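Local coordinates for glypican-1 (Homo sapiens, PDB 4YWT), which carries heparan sulfate chains at the cell surface and through them binds alpha-4(V) collagen, taking part in Schwann cell myelination, at residues Cys61-Cys67 with Cys255-Leu259; Lys235-Val239 with Asp449-Gln455; Trp166-Leu170 with Arg199-Glu203. The protein carries 3 engineered substitutions. All coordinates share one frame; numbering follows the deposited sequence.

Interaction 1: residues Cys61-Cys67 with Cys255-Leu259; sequences CPQGYTC and CAHCL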
loop_
_atom_site.group_PDB
_atom_site.type_symbol
_atom_site.label_atom_id
_atom_site.label_comp_id
_atom_site.label_asym_id
_atom_site.label_seq_id
_atom_site.Cartn_x
_atom_site.Cartn_y
_atom_site.Cartn_z
ATOM N N CYS A 61 17.271 -25.810 23.891
ATOM C CA CYS A 61 17.376 -27.088 23.194
ATOM C C CYS A 61 16.996 -28.242 24.112
ATOM O O CYS A 61 17.306 -28.212 25.304
ATOM C CB CYS A 61 18.793 -27.293 22.651
ATOM S SG CYS A 61 19.340 -26.030 21.480
ATOM N N PRO A 62 16.312 -29.258 23.559
ATOM C CA PRO A 62 15.912 -30.438 24.333
ATOM C C PRO A 62 17.109 -31.058 25.035
ATOM O O PRO A 62 18.153 -31.240 24.408
ATOM C CB PRO A 62 15.344 -31.383 23.272
ATOM C CG PRO A 62 14.886 -30.484 22.181
ATOM C CD PRO A 62 15.859 -29.340 22.160
ATOM N N GLN A 63 16.968 -31.358 26.320
ATOM C CA GLN A 63 18.107 -31.813 27.100
ATOM C C GLN A 63 18.536 -33.215 26.684
ATOM O O GLN A 63 17.750 -34.162 26.693
ATOM C CB GLN A 63 17.789 -31.754 28.594
ATOM C CG GLN A 63 18.040 -30.375 29.190
ATOM C CD GLN A 63 17.234 -30.107 30.444
ATOM O OE1 GLN A 63 16.546 -30.990 30.956
ATOM N NE2 GLN A 63 17.316 -28.879 30.947
ATOM N N GLY A 64 19.808 -33.316 26.319
ATOM C CA GLY A 64 20.398 -34.532 25.798
ATOM C C GLY A 64 21.849 -34.204 25.521
ATOM O O GLY A 64 22.264 -33.061 25.706
ATOM N N TYR A 65 22.624 -35.183 25.073
ATOM C CA TYR A 65 24.052 -34.964 24.880
ATOM C C TYR A 65 24.310 -33.958 23.766
ATOM O O TYR A 65 23.812 -34.100 22.648
ATOM C CB TYR A 65 24.755 -36.291 24.604
ATOM C CG TYR A 65 24.845 -37.144 25.845
ATOM C CD1 TYR A 65 25.660 -36.770 26.904
ATOM C CD2 TYR A 65 24.088 -38.300 25.975
ATOM C CE1 TYR A 65 25.739 -37.534 28.051
ATOM C CE2 TYR A 65 24.157 -39.071 27.121
ATOM C CZ TYR A 65 24.986 -38.683 28.154
ATOM O OH TYR A 65 25.063 -39.444 29.297
ATOM N N THR A 66 25.097 -32.936 24.090
ATOM C CA THR A 66 25.228 -31.765 23.235
ATOM C C THR A 66 26.663 -31.273 23.091
ATOM O O THR A 66 27.511 -31.529 23.946
ATOM C CB THR A 66 24.372 -30.600 23.773
ATOM O OG1 THR A 66 24.613 -29.425 22.988
ATOM C CG2 THR A 66 24.725 -30.312 25.225
ATOM N N CYS A 67 26.925 -30.573 21.992
ATOM C CA CYS A 67 28.204 -29.908 21.778
ATOM C C CYS A 67 28.144 -28.442 22.193
ATOM O O CYS A 67 29.109 -27.702 22.016
ATOM C CB CYS A 67 28.632 -30.021 20.315
ATOM S SG CYS A 67 29.223 -31.659 19.853
ATOM N N CYS A 255 19.372 -25.775 17.228
ATOM C CA CYS A 255 19.282 -26.911 18.137
ATOM C C CYS A 255 19.655 -28.202 17.416
ATOM O O CYS A 255 20.026 -29.191 18.049
ATOM C CB CYS A 255 17.885 -27.022 18.745
ATOM S SG CYS A 255 17.694 -26.110 20.294
ATOM N N ALA A 256 19.552 -28.185 16.091
ATOM C CA ALA A 256 20.029 -29.295 15.278
ATOM C C ALA A 256 21.537 -29.420 15.443
ATOM O O ALA A 256 22.073 -30.519 15.593
ATOM C CB ALA A 256 19.662 -29.091 13.819
ATOM N N HIS A 257 22.213 -28.277 15.420
ATOM C CA HIS A 257 23.654 -28.223 15.611
ATOM C C HIS A 257 24.030 -28.745 16.993
ATOM O O HIS A 257 24.927 -29.575 17.131
ATOM C CB HIS A 257 24.174 -26.792 15.434
ATOM C CG HIS A 257 23.948 -26.224 14.066
ATOM N ND1 HIS A 257 22.766 -26.383 13.375
ATOM C CD2 HIS A 257 24.757 -25.491 13.263
ATOM C CE1 HIS A 257 22.857 -25.776 12.205
ATOM N NE2 HIS A 257 24.055 -25.228 12.111
ATOM N N CYS A 258 23.327 -28.259 18.009
ATOM C CA CYS A 258 23.635 -28.610 19.390
ATOM C C CYS A 258 23.385 -30.085 19.694
ATOM O O CYS A 258 24.093 -30.678 20.503
ATOM C CB CYS A 258 22.825 -27.736 20.350
ATOM S SG CYS A 258 23.353 -26.008 20.401
ATOM N N LEU A 259 22.387 -30.677 19.046
ATOM C CA LEU A 259 22.034 -32.066 19.325
ATOM C C LEU A 259 22.727 -33.052 18.387
ATOM O O LEU A 259 22.309 -34.202 18.268
ATOM C CB LEU A 259 20.519 -32.260 19.251
ATOM C CG LEU A 259 19.695 -31.539 20.321
ATOM C CD1 LEU A 259 18.292 -32.121 20.392
ATOM C CD2 LEU A 259 20.380 -31.609 21.680
#

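Interaction 2: residues Lys235-Val239 with Asp449-Gln455; sequences KVAQV and DMTIRQQ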
loop_
_atom_site.group_PDB
_atom_site.type_symbol
_atom_site.label_atom_id
_atom_site.label_comp_id
_atom_site.label_asym_id
_atom_site.label_seq_id
_atom_site.Cartn_x
_atom_site.Cartn_y
_atom_site.Cartn_z
ATOM N N LYS A 235 5.119 0.976 10.124
ATOM C CA LYS A 235 4.893 0.924 11.565
ATOM C C LYS A 235 4.896 -0.508 12.097
ATOM O O LYS A 235 5.448 -0.782 13.163
ATOM C CB LYS A 235 3.575 1.617 11.914
ATOM C CG LYS A 235 3.638 3.130 11.792
ATOM C CD LYS A 235 2.257 3.757 11.842
ATOM C CE LYS A 235 2.339 5.266 11.678
ATOM N NZ LYS A 235 1.076 5.842 11.139
ATOM N N VAL A 236 4.276 -1.414 11.347
ATOM C CA VAL A 236 4.215 -2.824 11.716
ATOM C C VAL A 236 5.610 -3.442 11.725
ATOM O O VAL A 236 5.916 -4.290 12.565
ATOM C CB VAL A 236 3.296 -3.613 10.757
ATOM C CG1 VAL A 236 3.485 -5.114 10.927
ATOM C CG2 VAL A 236 1.844 -3.226 10.988
ATOM N N ALA A 237 6.460 -2.991 10.806
ATOM C CA ALA A 237 7.833 -3.491 10.723
ATOM C C ALA A 237 8.600 -3.344 12.040
ATOM O O ALA A 237 9.561 -4.074 12.289
ATOM C CB ALA A 237 8.581 -2.780 9.608
ATOM N N GLN A 238 8.170 -2.411 12.882
ATOM C CA GLN A 238 8.870 -2.127 14.131
ATOM C C GLN A 238 8.395 -2.992 15.298
ATOM O O GLN A 238 8.962 -2.928 16.388
ATOM C CB GLN A 238 8.719 -0.647 14.495
ATOM C CG GLN A 238 9.346 0.312 13.491
ATOM C CD GLN A 238 10.865 0.253 13.476
ATOM O OE1 GLN A 238 11.485 -0.416 14.305
ATOM N NE2 GLN A 238 11.472 0.956 12.527
ATOM N N VAL A 239 7.358 -3.793 15.073
ATOM C CA VAL A 239 6.877 -4.706 16.107
ATOM C C VAL A 239 7.931 -5.768 16.411
ATOM O O VAL A 239 8.308 -6.547 15.535
ATOM C CB VAL A 239 5.562 -5.395 15.699
ATOM C CG1 VAL A 239 5.135 -6.392 16.765
ATOM C CG2 VAL A 239 4.472 -4.358 15.471
ATOM N N ASP A 449 -0.943 -7.216 20.149
ATOM C CA ASP A 449 -0.078 -6.045 20.089
ATOM C C ASP A 449 -0.893 -4.797 19.751
ATOM O O ASP A 449 -1.753 -4.830 18.872
ATOM C CB ASP A 449 1.034 -6.254 19.063
ATOM C CG ASP A 449 2.024 -5.111 19.035
ATOM O OD1 ASP A 449 1.991 -4.321 18.070
ATOM O OD2 ASP A 449 2.835 -5.001 19.978
ATOM N N MET A 450 -0.618 -3.701 20.452
ATOM C CA MET A 450 -1.393 -2.472 20.294
ATOM C C MET A 450 -1.149 -1.785 18.953
ATOM O O MET A 450 -2.088 -1.292 18.316
ATOM C CB MET A 450 -1.085 -1.504 21.437
ATOM C CG MET A 450 -2.047 -1.595 22.618
ATOM S SD MET A 450 -3.760 -1.215 22.185
ATOM C CE MET A 450 -4.462 -2.856 22.015
ATOM N N THR A 451 0.113 -1.750 18.534
ATOM C CA THR A 451 0.490 -1.137 17.264
ATOM C C THR A 451 -0.304 -1.752 16.117
ATOM O O THR A 451 -0.908 -1.039 15.307
ATOM C CB THR A 451 1.997 -1.293 16.987
ATOM O OG1 THR A 451 2.746 -0.841 18.122
ATOM C CG2 THR A 451 2.402 -0.490 15.758
ATOM N N ILE A 452 -0.311 -3.081 16.074
ATOM C CA ILE A 452 -1.062 -3.828 15.073
ATOM C C ILE A 452 -2.533 -3.425 15.064
ATOM O O ILE A 452 -3.113 -3.191 14.005
ATOM C CB ILE A 452 -0.960 -5.348 15.312
ATOM C CG1 ILE A 452 0.503 -5.799 15.297
ATOM C CG2 ILE A 452 -1.779 -6.108 14.278
ATOM C CD1 ILE A 452 1.222 -5.511 14.000
ATOM N N ARG A 453 -3.126 -3.337 16.250
ATOM C CA ARG A 453 -4.530 -2.959 16.383
ATOM C C ARG A 453 -4.806 -1.565 15.820
ATOM O O ARG A 453 -5.777 -1.360 15.075
ATOM C CB ARG A 453 -4.958 -3.031 17.851
ATOM C CG ARG A 453 -5.579 -4.364 18.227
ATOM C CD ARG A 453 -6.790 -4.630 17.349
ATOM N NE ARG A 453 -7.152 -6.042 17.293
ATOM C CZ ARG A 453 -8.096 -6.532 16.497
ATOM N NH1 ARG A 453 -8.772 -5.722 15.694
ATOM N NH2 ARG A 453 -8.366 -7.831 16.503
ATOM N N GLN A 454 -3.946 -0.612 16.168
ATOM C CA GLN A 454 -4.070 0.749 15.651
ATOM C C GLN A 454 -3.972 0.776 14.122
ATOM O O GLN A 454 -4.760 1.453 13.444
ATOM C CB GLN A 454 -3.002 1.653 16.271
ATOM C CG GLN A 454 -3.207 1.906 17.756
ATOM C CD GLN A 454 -2.074 2.691 18.386
ATOM O OE1 GLN A 454 -1.056 2.955 17.746
ATOM N NE2 GLN A 454 -2.246 3.070 19.647
ATOM N N GLN A 455 -3.012 0.027 13.583
ATOM C CA GLN A 455 -2.854 -0.067 12.134
ATOM C C GLN A 455 -4.101 -0.653 11.476
ATOM O O GLN A 455 -4.528 -0.198 10.410
ATOM C CB GLN A 455 -1.627 -0.905 11.780
ATOM C CG GLN A 455 -0.321 -0.323 12.291
ATOM C CD GLN A 455 -0.280 1.187 12.182
ATOM O OE1 GLN A 455 -0.262 1.742 11.084
ATOM N NE2 GLN A 455 -0.269 1.861 13.326
HETATM O O HOH W 1 -0.797 4.128 9.705
#

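Interaction 3: residues Trp166-Leu170 with Arg199-Glu203; sequences WARLL and RPFGE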
loop_
_atom_site.group_PDB
_atom_site.type_symbol
_atom_site.label_atom_id
_atom_site.label_comp_id
_atom_site.label_asym_id
_atom_site.label_seq_id
_atom_site.Cartn_x
_atom_site.Cartn_y
_atom_site.Cartn_z
ATOM N N TRP A 166 -19.055 29.131 -12.845
ATOM C CA TRP A 166 -19.862 29.289 -14.045
ATOM C C TRP A 166 -20.750 30.517 -13.953
ATOM O O TRP A 166 -20.963 31.204 -14.951
ATOM C CB TRP A 166 -20.719 28.043 -14.293
ATOM C CG TRP A 166 -19.928 26.857 -14.747
ATOM C CD1 TRP A 166 -19.791 25.664 -14.102
ATOM C CD2 TRP A 166 -19.153 26.756 -15.946
ATOM N NE1 TRP A 166 -18.980 24.824 -14.825
ATOM C CE2 TRP A 166 -18.576 25.471 -15.963
ATOM C CE3 TRP A 166 -18.894 27.627 -17.009
ATOM C CZ2 TRP A 166 -17.757 25.035 -16.999
ATOM C CZ3 TRP A 166 -18.079 27.192 -18.037
ATOM C CH2 TRP A 166 -17.520 25.908 -18.024
ATOM N N ALA A 167 -21.270 30.788 -12.759
ATOM C CA ALA A 167 -22.057 31.999 -12.547
ATOM C C ALA A 167 -21.233 33.240 -12.889
ATOM O O ALA A 167 -21.587 34.019 -13.792
ATOM C CB ALA A 167 -22.553 32.066 -11.112
ATOM N N ARG A 168 -20.121 33.404 -12.177
ATOM C CA ARG A 168 -19.263 34.571 -12.360
ATOM C C ARG A 168 -18.722 34.664 -13.786
ATOM O O ARG A 168 -18.647 35.756 -14.362
ATOM C CB ARG A 168 -18.108 34.542 -11.358
ATOM C CG ARG A 168 -18.534 34.375 -9.901
ATOM C CD ARG A 168 -19.269 35.601 -9.360
ATOM N NE ARG A 168 -20.685 35.619 -9.719
ATOM C CZ ARG A 168 -21.635 34.963 -9.060
ATOM N NH1 ARG A 168 -21.327 34.231 -8.000
ATOM N NH2 ARG A 168 -22.897 35.040 -9.462
ATOM N N LEU A 169 -18.356 33.519 -14.357
ATOM C CA LEU A 169 -17.838 33.494 -15.720
ATOM C C LEU A 169 -18.901 33.937 -16.719
ATOM O O LEU A 169 -18.599 34.648 -17.674
ATOM C CB LEU A 169 -17.326 32.103 -16.089
ATOM C CG LEU A 169 -16.645 32.034 -17.458
ATOM C CD1 LEU A 169 -15.423 32.941 -17.486
ATOM C CD2 LEU A 169 -16.270 30.606 -17.817
ATOM N N LEU A 170 -20.142 33.514 -16.497
ATOM C CA LEU A 170 -21.243 33.927 -17.358
ATOM C C LEU A 170 -21.460 35.430 -17.242
ATOM O O LEU A 170 -21.666 36.114 -18.249
ATOM C CB LEU A 170 -22.529 33.174 -17.009
ATOM C CG LEU A 170 -23.789 33.627 -17.751
ATOM C CD1 LEU A 170 -23.616 33.481 -19.257
ATOM C CD2 LEU A 170 -25.004 32.847 -17.276
ATOM N N ARG A 199 -29.200 26.762 -20.401
ATOM C CA ARG A 199 -27.894 26.149 -20.616
ATOM C C ARG A 199 -27.087 26.856 -21.700
ATOM O O ARG A 199 -26.877 26.308 -22.782
ATOM C CB ARG A 199 -28.055 24.664 -20.944
ATOM C CG ARG A 199 -28.243 23.799 -19.707
ATOM C CD ARG A 199 -29.125 22.595 -19.982
ATOM N NE ARG A 199 -29.075 21.630 -18.886
ATOM C CZ ARG A 199 -29.464 20.364 -18.986
ATOM N NH1 ARG A 199 -29.941 19.904 -20.136
ATOM N NH2 ARG A 199 -29.380 19.557 -17.938
ATOM N N PRO A 200 -26.630 28.086 -21.406
ATOM C CA PRO A 200 -25.838 28.867 -22.360
ATOM C C PRO A 200 -24.492 28.217 -22.668
ATOM O O PRO A 200 -23.976 28.385 -23.771
ATOM C CB PRO A 200 -25.645 30.208 -21.643
ATOM C CG PRO A 200 -25.779 29.886 -20.197
ATOM C CD PRO A 200 -26.797 28.790 -20.121
ATOM N N PHE A 201 -23.934 27.489 -21.705
ATOM C CA PHE A 201 -22.648 26.823 -21.899
ATOM C C PHE A 201 -22.814 25.400 -22.428
ATOM O O PHE A 201 -21.832 24.675 -22.597
ATOM C CB PHE A 201 -21.852 26.791 -20.593
ATOM C CG PHE A 201 -21.377 28.140 -20.133
ATOM C CD1 PHE A 201 -20.473 28.868 -20.889
ATOM C CD2 PHE A 201 -21.813 28.667 -18.929
ATOM C CE1 PHE A 201 -20.028 30.106 -20.462
ATOM C CE2 PHE A 201 -21.370 29.904 -18.495
ATOM C CZ PHE A 201 -20.478 30.624 -19.262
ATOM N N GLY A 202 -24.056 25.000 -22.680
ATOM C CA GLY A 202 -24.337 23.663 -23.170
ATOM C C GLY A 202 -24.326 22.621 -22.066
ATOM O O GLY A 202 -24.702 22.905 -20.927
ATOM N N GLU A 203 -23.894 21.411 -22.404
ATOM C CA GLU A 203 -23.883 20.305 -21.452
ATOM C C GLU A 203 -22.546 20.202 -20.725
ATOM O O GLU A 203 -22.397 19.417 -19.788
ATOM C CB GLU A 203 -24.184 18.983 -22.163
ATOM C CG GLU A 203 -24.935 19.133 -23.475
ATOM C CD GLU A 203 -25.203 17.799 -24.145
ATOM O OE1 GLU A 203 -26.161 17.107 -23.738
ATOM O OE2 GLU A 203 -24.452 17.438 -25.077
#

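Interaction 1: residues Cys61-Cys67 with Cys255-Leu259
Cys61 and Cys255 are joined covalently, SG to SG at 2.0 Å, and this disulfide fixes one end of the contact between the loop 61-67 and the short helix 255-258. Its chi3 of -102° is close to the usual quarter turn. SG of Cys61 stands beside its own backbone N, which points the sulfur at the helix, and the same sulfur also packs on CB of Cys258 at 4.0 Å. The other buried end is polar. The carbonyl O of Cys258, the last helical residue, takes two bonds from the loop. OG1 of Thr66 reaches it at 2.8 Å from above the carbonyl plane, 40° out of it, while the backbone N of Cys67 comes in the plane, on a lone pair, at 3.2 Å. Thr66 can do this because its hydroxyl stands opposite the backbone N (chi1 175°). The more open side belongs to Pro62 and Leu259, both partly exposed: their side chains cross at about a right angle, Pro62 CD lying 4.1 Å from Leu259 CD1, and CD2 of Leu259 rests 3.5 Å from the carbonyl O of Pro62. The CB of Tyr65 points away from the helix, and the residue is exposed. The contact belongs to the cysteine-rich end of the glypican core, where Cys67 pairs with Cys31 and Cys258 with Cys68. Met250 of helix 243-253 lies against Cys61, Val34 of helix 32-39 against Cys67, and Trp415 of strand 414-415 against Cys255 and Leu259.

Interaction 2: residues Lys235-Val239 with Asp449-Gln455
A helix end meets a helix start here: the C-terminal part of helix 204-236, running into a type I turn, Val236-Val239, packs on the first turns of helix 450-471 in the mainly helical glypican core. CD1 of Ile452 sits at the apolar centre, 3.8 Å from CG2 of Val236 and 3.7 Å from CG2 of Val239, its side chain crossing both valines at about a right angle. Val236 also slides past Gln455 in the opposite direction, CG2 to CG. At the start of the second helix Asp449 is the N-cap. Its OD1 accepts from the backbone N of Ile452 at 3.3 Å, on the anti side, 22° out of the carboxylate plane, and the same oxygen lies 3.6 Å from CG2 of Val239, the Val239 and Asp449 side chains coming at each other from opposite directions. Gln455, bent at chi2 (-38°), brings its amide across the extended chain of Lys235, with OE1 3.3 Å from CD. A water bridges the two polar ends, accepting from Lys235 NZ at 2.9 Å and donating to Gln455 OE1 at 2.8 Å. Leu285 lies against Val236, Ile452 and Gln455, and Gln282 of helix 280-283 against both valines. The two segments are held together by methyl packing and one water bridge, while OD1 of Asp449 caps its own helix, where its negative charge would probably be favoured by the helix dipole.

Interaction 3: residues Trp166-Leu170 with Arg199-Glu203
Phe201 presents one ring face to Trp166, whose CE3 stands 3.6 Å above the ring plane and toward its rim. In this aromatic pair the phenyl ring and the six-membered ring of the indole have centroids 4.8 Å apart and planes inclined at 47°. The closest atoms are Trp166 CE3 and Phe201 CD2, at 3.6 Å, and CZ3 of the indole stands nearly over the centre of the phenyl ring. Phe201 carries its CG beside the backbone N (chi1 -68°), which sends the ring from the loop toward helix 158-177.

The fold element on the loop side is a type I beta turn, Arg199 to Gly202, closed by the backbone bond from Gly202 N to Arg199 O at 3.1 Å. Gly202 leaves it with a positive phi of 80°, and helix 204-236 starts shortly afterwards. The turn thus presents Pro200 and Phe201, both buried, from the connection between helices 158-177 and 204-236 to the first of those helices.

Aliphatic contacts complete the set. CB of Leu170 meets Phe201 CE2 at 3.8 Å, near the far end of the ring, and CD2 of Leu169 approaches CZ more distantly, at 4.4 Å. Alongside, CD2 of Leu170 touches the ring of Pro200 at CG, 4.2 Å away. Leu327 of helix 316-328 packs on both Pro200 and Phe201, while Leu320 and Ala323 of that helix, with Leu208 of helix 204-236, lie against Trp166.

The three contacts are strung along an elongated, mostly helical molecule. Interactions 1 and 3 lie on opposite sides of the chain's centre, with centres about 84 Å apart; interaction 2 is centred about 35 Å from interaction 1 and 52 Å from interaction 3. Helix 204-236 links two of them: it begins after the turn of interaction 3 and ends in interaction 2. Along the chain, interaction 3 closes before interaction 2 opens and is nested within the loop closed by interaction 1, whereas interactions 1 and 2 cross. The chain runs the length of the core more than once, with disulfides at one end, apolar and aromatic packing at the other, and a mixed contact nearer the centre.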